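Local coordinates for protein probable porin (Pseudomonas aeruginosa, PDB 2Y0H) that probably forms a water-filled pore that lets small solutes cross the bacterial outer membrane, at residues L10-F15 with V384-K389; G37-L42 with R124-T129. One frame throughout, in Å; residues are numbered along the deposited sequence.

Interaction 1. Residues L10-F15 with V384-K389; sequences LDLRNF and VNYTLK. With C8E ((hydroxyethyloxy)tri(ethyloxy)octane), chain I.
Leu10, Leu12 and Asn14 each exchange a pair of backbone hydrogen bonds with Leu388, Tyr386 and Val384, six bonds that fix an antiparallel register while the segment axes, at 164°, approach to 4.6 Å. Asp11 with Thr387 and Arg13 with Asn385 are the non-hydrogen-bonded pairs between these rungs; their side chains lie on one face of the sheet, those of the hydrogen-bonded pairs on the opposite one. Arg13 and Asn385 lie side by side, pointing the same way. The Arg13 chain leaves extended, CG anti to the backbone N (chi1 -179°), and bends at chi3, turning NE onto a lone pair of Asn385 OD1 at 2.7 Å. The bond is fairly straight (163° at the hydrogen) and lies in the guanidinium plane, although the guanidinium and amide planes are nearly perpendicular. Arg13 NH1 continues to Asp122 and to the carbonyl of Arg124. Further along, Thr387 OG1 gives a short 2.5 Å bond to Asp11 OD1, arriving from above the carboxylate plane. On the opposite face the contacts are mainly apolar: Leu12 CD2 lies 4.3 Å from Tyr386 CD2 and equally far from Leu388 CB, reaching the ring obliquely. Leu388 CD1 sits at the ring edge, and the detergent C8E lies over one ring face, though it is modelled too close to the hydroxyl and its placement there is doubtful. Asn14 packs its CB 4.2 Å from Val384 CB, while its amide turns to Trp34 and Gln36. Polar pairs on one face and mostly apolar side chains with detergent on the other are consistent with a lumen-facing and a membrane-facing side, and the pairing of strands 7-22 and 376-389 is the seam that closes the 18-stranded porin beta-barrel.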
loop_
_atom_site.group_PDB
_atom_site.type_symbol
_atom_site.label_atom_id
_atom_site.label_comp_id
_atom_site.label_asym_id
_atom_site.label_seq_id
_atom_site.Cartn_x
_atom_site.Cartn_y
_atom_site.Cartn_z
ATOM N N LEU A 10 -11.508 16.517 -7.397
ATOM C CA LEU A 10 -12.097 16.104 -6.143
ATOM C C LEU A 10 -12.365 14.609 -6.224
ATOM O O LEU A 10 -13.159 14.149 -7.055
ATOM C CB LEU A 10 -13.378 16.888 -5.849
ATOM C CG LEU A 10 -14.166 16.472 -4.602
ATOM C CD1 LEU A 10 -13.325 16.674 -3.343
ATOM C CD2 LEU A 10 -15.479 17.243 -4.510
ATOM N N ASP A 11 -11.673 13.854 -5.375
ATOM C CA ASP A 11 -11.856 12.412 -5.318
ATOM C C ASP A 11 -12.916 12.091 -4.274
ATOM O O ASP A 11 -12.818 12.521 -3.131
ATOM C CB ASP A 11 -10.549 11.710 -4.951
ATOM C CG ASP A 11 -9.442 11.944 -5.974
ATOM O OD1 ASP A 11 -9.731 12.009 -7.188
ATOM O OD2 ASP A 11 -8.272 12.068 -5.557
ATOM N N LEU A 12 -13.926 11.329 -4.665
ATOM C CA LEU A 12 -15.004 10.986 -3.758
ATOM C C LEU A 12 -14.963 9.502 -3.444
ATOM O O LEU A 12 -14.851 8.677 -4.349
ATOM C CB LEU A 12 -16.361 11.343 -4.384
ATOM C CG LEU A 12 -16.709 12.819 -4.623
ATOM C CD1 LEU A 12 -16.427 13.617 -3.388
ATOM C CD2 LEU A 12 -15.952 13.418 -5.793
ATOM N N ARG A 13 -15.061 9.155 -2.165
ATOM C CA ARG A 13 -15.129 7.747 -1.794
ATOM C C ARG A 13 -16.249 7.464 -0.818
ATOM O O ARG A 13 -16.291 8.037 0.261
ATOM C CB ARG A 13 -13.812 7.246 -1.203
ATOM C CG ARG A 13 -13.876 5.754 -0.838
ATOM C CD ARG A 13 -12.499 5.167 -0.523
ATOM N NE ARG A 13 -11.577 5.340 -1.637
ATOM C CZ ARG A 13 -10.264 5.209 -1.533
ATOM N NH1 ARG A 13 -9.729 4.908 -0.360
ATOM N NH2 ARG A 13 -9.491 5.383 -2.594
ATOM N N ASN A 14 -17.154 6.570 -1.203
ATOM C CA ASN A 14 -18.216 6.126 -0.306
ATOM C C ASN A 14 -17.972 4.675 0.104
ATOM O O ASN A 14 -17.799 3.789 -0.737
ATOM C CB ASN A 14 -19.607 6.318 -0.933
ATOM C CG ASN A 14 -20.740 6.153 0.082
ATOM O OD1 ASN A 14 -21.361 5.094 0.173
ATOM N ND2 ASN A 14 -21.009 7.206 0.847
ATOM N N PHE A 15 -17.968 4.449 1.407
ATOM C CA PHE A 15 -17.413 3.243 1.980
ATOM C C PHE A 15 -18.411 2.697 2.965
ATOM O O PHE A 15 -18.779 3.371 3.920
ATOM C CB PHE A 15 -16.121 3.617 2.707
ATOM C CG PHE A 15 -15.283 2.448 3.159
ATOM C CD1 PHE A 15 -15.547 1.807 4.361
ATOM C CD2 PHE A 15 -14.174 2.045 2.419
ATOM C CE1 PHE A 15 -14.741 0.756 4.799
ATOM C CE2 PHE A 15 -13.366 1.016 2.855
ATOM C CZ PHE A 15 -13.655 0.361 4.045
ATOM N N VAL A 384 -17.630 2.985 -3.309
ATOM C CA VAL A 384 -17.855 3.716 -4.550
ATOM C C VAL A 384 -16.816 4.818 -4.677
ATOM O O VAL A 384 -16.704 5.684 -3.806
ATOM C CB VAL A 384 -19.274 4.327 -4.610
ATOM C CG1 VAL A 384 -19.473 5.134 -5.902
ATOM C CG2 VAL A 384 -20.327 3.232 -4.502
ATOM N N ASN A 385 -16.053 4.780 -5.758
ATOM C CA ASN A 385 -15.037 5.787 -6.001
ATOM C C ASN A 385 -15.401 6.645 -7.196
ATOM O O ASN A 385 -15.909 6.141 -8.199
ATOM C CB ASN A 385 -13.678 5.128 -6.263
ATOM C CG ASN A 385 -12.999 4.670 -4.992
ATOM O OD1 ASN A 385 -12.548 5.483 -4.191
ATOM N ND2 ASN A 385 -12.915 3.366 -4.806
ATOM N N TYR A 386 -15.118 7.937 -7.104
ATOM C CA TYR A 386 -15.266 8.792 -8.259
ATOM C C TYR A 386 -14.377 10.016 -8.177
ATOM O O TYR A 386 -14.239 10.634 -7.120
ATOM C CB TYR A 386 -16.723 9.226 -8.443
ATOM C CG TYR A 386 -16.884 10.156 -9.613
ATOM C CD1 TYR A 386 -16.750 9.688 -10.917
ATOM C CD2 TYR A 386 -17.160 11.503 -9.421
ATOM C CE1 TYR A 386 -16.888 10.537 -11.994
ATOM C CE2 TYR A 386 -17.300 12.361 -10.494
ATOM C CZ TYR A 386 -17.162 11.872 -11.778
ATOM O OH TYR A 386 -17.289 12.723 -12.847
ATOM N N THR A 387 -13.781 10.369 -9.305
ATOM C CA THR A 387 -12.966 11.569 -9.375
ATOM C C THR A 387 -13.610 12.617 -10.278
ATOM O O THR A 387 -13.812 12.397 -11.472
ATOM C CB THR A 387 -11.542 11.249 -9.843
ATOM O OG1 THR A 387 -10.880 10.470 -8.832
ATOM C CG2 THR A 387 -10.756 12.543 -10.116
ATOM N N LEU A 388 -13.944 13.751 -9.680
ATOM C CA LEU A 388 -14.505 14.884 -10.401
ATOM C C LEU A 388 -13.396 15.843 -10.810
ATOM O O LEU A 388 -12.584 16.242 -9.969
ATOM C CB LEU A 388 -15.470 15.615 -9.482
ATOM C CG LEU A 388 -16.222 16.816 -10.038
ATOM C CD1 LEU A 388 -17.432 16.335 -10.848
ATOM C CD2 LEU A 388 -16.655 17.721 -8.898
ATOM N N LYS A 389 -13.346 16.217 -12.086
ATOM C CA LYS A 389 -12.362 17.199 -12.537
ATOM C C LYS A 389 -12.914 18.605 -12.362
ATOM O O LYS A 389 -13.923 18.955 -12.964
ATOM C CB LYS A 389 -11.943 16.970 -13.998
ATOM C CG LYS A 389 -10.961 18.035 -14.501
ATOM C CD LYS A 389 -10.272 17.669 -15.816
ATOM C CE LYS A 389 -11.068 18.134 -17.031
ATOM N NZ LYS A 389 -10.282 17.988 -18.294
HETATM O O9 C8E I . -20.967 11.261 -8.978
HETATM C C10 C8E I . -20.634 12.193 -9.988
HETATM C C11 C8E I . -21.114 11.708 -11.352
HETATM O O12 C8E I . -20.702 12.621 -12.353
HETATM C C13 C8E I . -19.977 11.979 -13.387
HETATM C C14 C8E I . -20.487 12.411 -14.760
HETATM O O15 C8E I . -20.350 11.330 -15.660
#

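Interaction 2. Residues G37-L42 with R124-T129; sequences GFVLRL and RLLPQT
Leu126 CG stands anti to its carbonyl carbon (chi1 -67°) and the chain then extends (chi2 169°), which carries CD2 to the strand, while Val39 places CG2 beside its own backbone N (CG1 at chi1 178°), an orientation that presents this methyl to the loop. The two methyls meet at 3.8 Å. Val39 CG2 also touches Pro127 CD at 3.7 Å, so a single branch of the valine bridges two consecutive loop residues; in both pairs the side chains slide past each other in opposite directions. Leu126 CD2 reaches the strand backbone as well, 3.7 Å from Phe38 O. Gly37 has no side chain, and Leu126 CD2 comes within 3.8 Å of its CA. One residue earlier in the loop, Leu125 CD1 lies 3.5 Å from Gly37 N. No hydrogen bond links the two segments; the contact is van der Waals packing of aliphatic side chains on each other and on the strand backbone. Phe38 points away from the loop and touches bound C8E, whereas Val39 faces 124-129, which places this loop on the inner wall of the barrel, consistent with an inward-folded porin loop that narrows the channel.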
loop_
_atom_site.group_PDB
_atom_site.type_symbol
_atom_site.label_atom_id
_atom_site.label_comp_id
_atom_site.label_asym_id
_atom_site.label_seq_id
_atom_site.Cartn_x
_atom_site.Cartn_y
_atom_site.Cartn_z
ATOM N N GLY A 37 -15.630 9.983 2.009
ATOM C CA GLY A 37 -14.365 10.670 1.935
ATOM C C GLY A 37 -14.335 11.668 0.798
ATOM O O GLY A 37 -14.959 11.466 -0.253
ATOM N N PHE A 38 -13.605 12.754 1.026
ATOM C CA PHE A 38 -13.323 13.743 0.003
ATOM C C PHE A 38 -11.819 14.001 0.014
ATOM O O PHE A 38 -11.237 14.209 1.073
ATOM C CB PHE A 38 -14.051 15.056 0.304
ATOM C CG PHE A 38 -15.533 14.923 0.403
ATOM C CD1 PHE A 38 -16.326 14.987 -0.737
ATOM C CD2 PHE A 38 -16.146 14.752 1.634
ATOM C CE1 PHE A 38 -17.712 14.884 -0.652
ATOM C CE2 PHE A 38 -17.535 14.657 1.731
ATOM C CZ PHE A 38 -18.316 14.719 0.581
ATOM N N VAL A 39 -11.195 13.979 -1.161
ATOM C CA VAL A 39 -9.809 14.397 -1.290
ATOM C C VAL A 39 -9.723 15.415 -2.406
ATOM O O VAL A 39 -9.940 15.095 -3.578
ATOM C CB VAL A 39 -8.837 13.216 -1.568
ATOM C CG1 VAL A 39 -7.399 13.729 -1.742
ATOM C CG2 VAL A 39 -8.904 12.177 -0.457
ATOM N N LEU A 40 -9.435 16.651 -2.017
ATOM C CA LEU A 40 -9.313 17.753 -2.937
ATOM C C LEU A 40 -7.852 17.885 -3.340
ATOM O O LEU A 40 -6.983 18.117 -2.500
ATOM C CB LEU A 40 -9.810 19.042 -2.274
ATOM C CG LEU A 40 -9.595 20.338 -3.046
ATOM C CD1 LEU A 40 -10.386 20.332 -4.347
ATOM C CD2 LEU A 40 -9.973 21.541 -2.193
ATOM N N ARG A 41 -7.581 17.714 -4.627
ATOM C CA ARG A 41 -6.220 17.803 -5.145
ATOM C C ARG A 41 -6.062 19.022 -6.048
ATOM O O ARG A 41 -6.687 19.109 -7.106
ATOM C CB ARG A 41 -5.857 16.524 -5.912
ATOM C CG ARG A 41 -5.643 15.319 -5.022
ATOM C CD ARG A 41 -5.303 14.052 -5.813
ATOM N NE ARG A 41 -6.432 13.597 -6.621
ATOM C CZ ARG A 41 -6.482 13.663 -7.949
ATOM N NH1 ARG A 41 -5.454 14.151 -8.631
ATOM N NH2 ARG A 41 -7.556 13.227 -8.596
ATOM N N LEU A 42 -5.246 19.974 -5.613
ATOM C CA LEU A 42 -4.927 21.137 -6.430
ATOM C C LEU A 42 -3.485 20.979 -6.873
ATOM O O LEU A 42 -2.622 20.677 -6.052
ATOM C CB LEU A 42 -5.103 22.419 -5.618
ATOM C CG LEU A 42 -6.431 23.189 -5.624
ATOM C CD1 LEU A 42 -7.656 22.296 -5.717
ATOM C CD2 LEU A 42 -6.527 24.124 -4.407
ATOM N N ARG A 124 -8.703 2.118 3.014
ATOM C CA ARG A 124 -9.781 2.541 3.897
ATOM C C ARG A 124 -10.510 3.710 3.266
ATOM O O ARG A 124 -10.663 3.762 2.047
ATOM C CB ARG A 124 -9.241 2.931 5.275
ATOM C CG ARG A 124 -8.574 1.781 6.019
ATOM C CD ARG A 124 -7.638 2.287 7.112
ATOM N NE ARG A 124 -7.379 1.229 8.076
ATOM C CZ ARG A 124 -6.623 0.163 7.830
ATOM N NH1 ARG A 124 -6.030 0.020 6.648
ATOM N NH2 ARG A 124 -6.454 -0.764 8.768
ATOM N N LEU A 125 -10.941 4.655 4.096
ATOM C CA LEU A 125 -11.748 5.773 3.622
ATOM C C LEU A 125 -10.898 6.829 2.936
ATOM O O LEU A 125 -11.208 7.277 1.834
ATOM C CB LEU A 125 -12.545 6.404 4.771
ATOM C CG LEU A 125 -13.496 7.536 4.367
ATOM C CD1 LEU A 125 -14.594 7.011 3.440
ATOM C CD2 LEU A 125 -14.104 8.251 5.590
ATOM N N LEU A 126 -9.830 7.234 3.605
ATOM C CA LEU A 126 -8.957 8.268 3.089
ATOM C C LEU A 126 -7.539 7.736 2.998
ATOM O O LEU A 126 -7.172 6.821 3.723
ATOM C CB LEU A 126 -9.004 9.495 4.005
ATOM C CG LEU A 126 -10.339 10.234 4.034
ATOM C CD1 LEU A 126 -10.345 11.238 5.161
ATOM C CD2 LEU A 126 -10.599 10.909 2.693
ATOM N N PRO A 127 -6.736 8.314 2.106
ATOM C CA PRO A 127 -5.335 7.899 2.059
ATOM C C PRO A 127 -4.598 8.371 3.294
ATOM O O PRO A 127 -4.844 9.474 3.784
ATOM C CB PRO A 127 -4.796 8.634 0.833
ATOM C CG PRO A 127 -5.670 9.855 0.723
ATOM C CD PRO A 127 -7.035 9.413 1.171
ATOM N N GLN A 128 -3.708 7.526 3.800
ATOM C CA GLN A 128 -2.722 7.945 4.782
ATOM C C GLN A 128 -1.778 8.941 4.104
ATOM O O GLN A 128 -1.434 8.770 2.938
ATOM C CB GLN A 128 -1.931 6.727 5.253
ATOM C CG GLN A 128 -0.643 7.027 5.986
ATOM C CD GLN A 128 0.127 5.744 6.353
ATOM O OE1 GLN A 128 0.120 4.766 5.604
ATOM N NE2 GLN A 128 0.771 5.748 7.511
ATOM N N THR A 129 -1.358 9.975 4.820
ATOM C CA THR A 129 -0.380 10.909 4.264
ATOM C C THR A 129 0.825 11.033 5.176
ATOM O O THR A 129 0.768 10.683 6.356
ATOM C CB THR A 129 -0.971 12.321 4.066
ATOM O OG1 THR A 129 -1.344 12.863 5.334
ATOM C CG2 THR A 129 -2.199 12.283 3.150
#

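From the N terminus, the chain runs through strand 7-22 and then strand 30-43. After three more barrel strands, loop 124-129, just before strand 129-137, folds back on 37-42; interaction 2 thus closes a loop with 81 residues between its segments. The remaining strands follow until 376-389 returns to pair with the first, so interaction 1 closes a loop of 368 intervening residues that wholly contains the smaller one. Their centres are 9 Å apart, and neighbouring strands 7-22 and 30-43 join them: Asp11 OD2 forms a 2.6 Å salt bridge with Arg41 NE, and Arg13 O probably accepts a hydrogen bond from Gly37 N. Arg13 CD also packs against Leu125 O, linking barrel seam, second strand and loop.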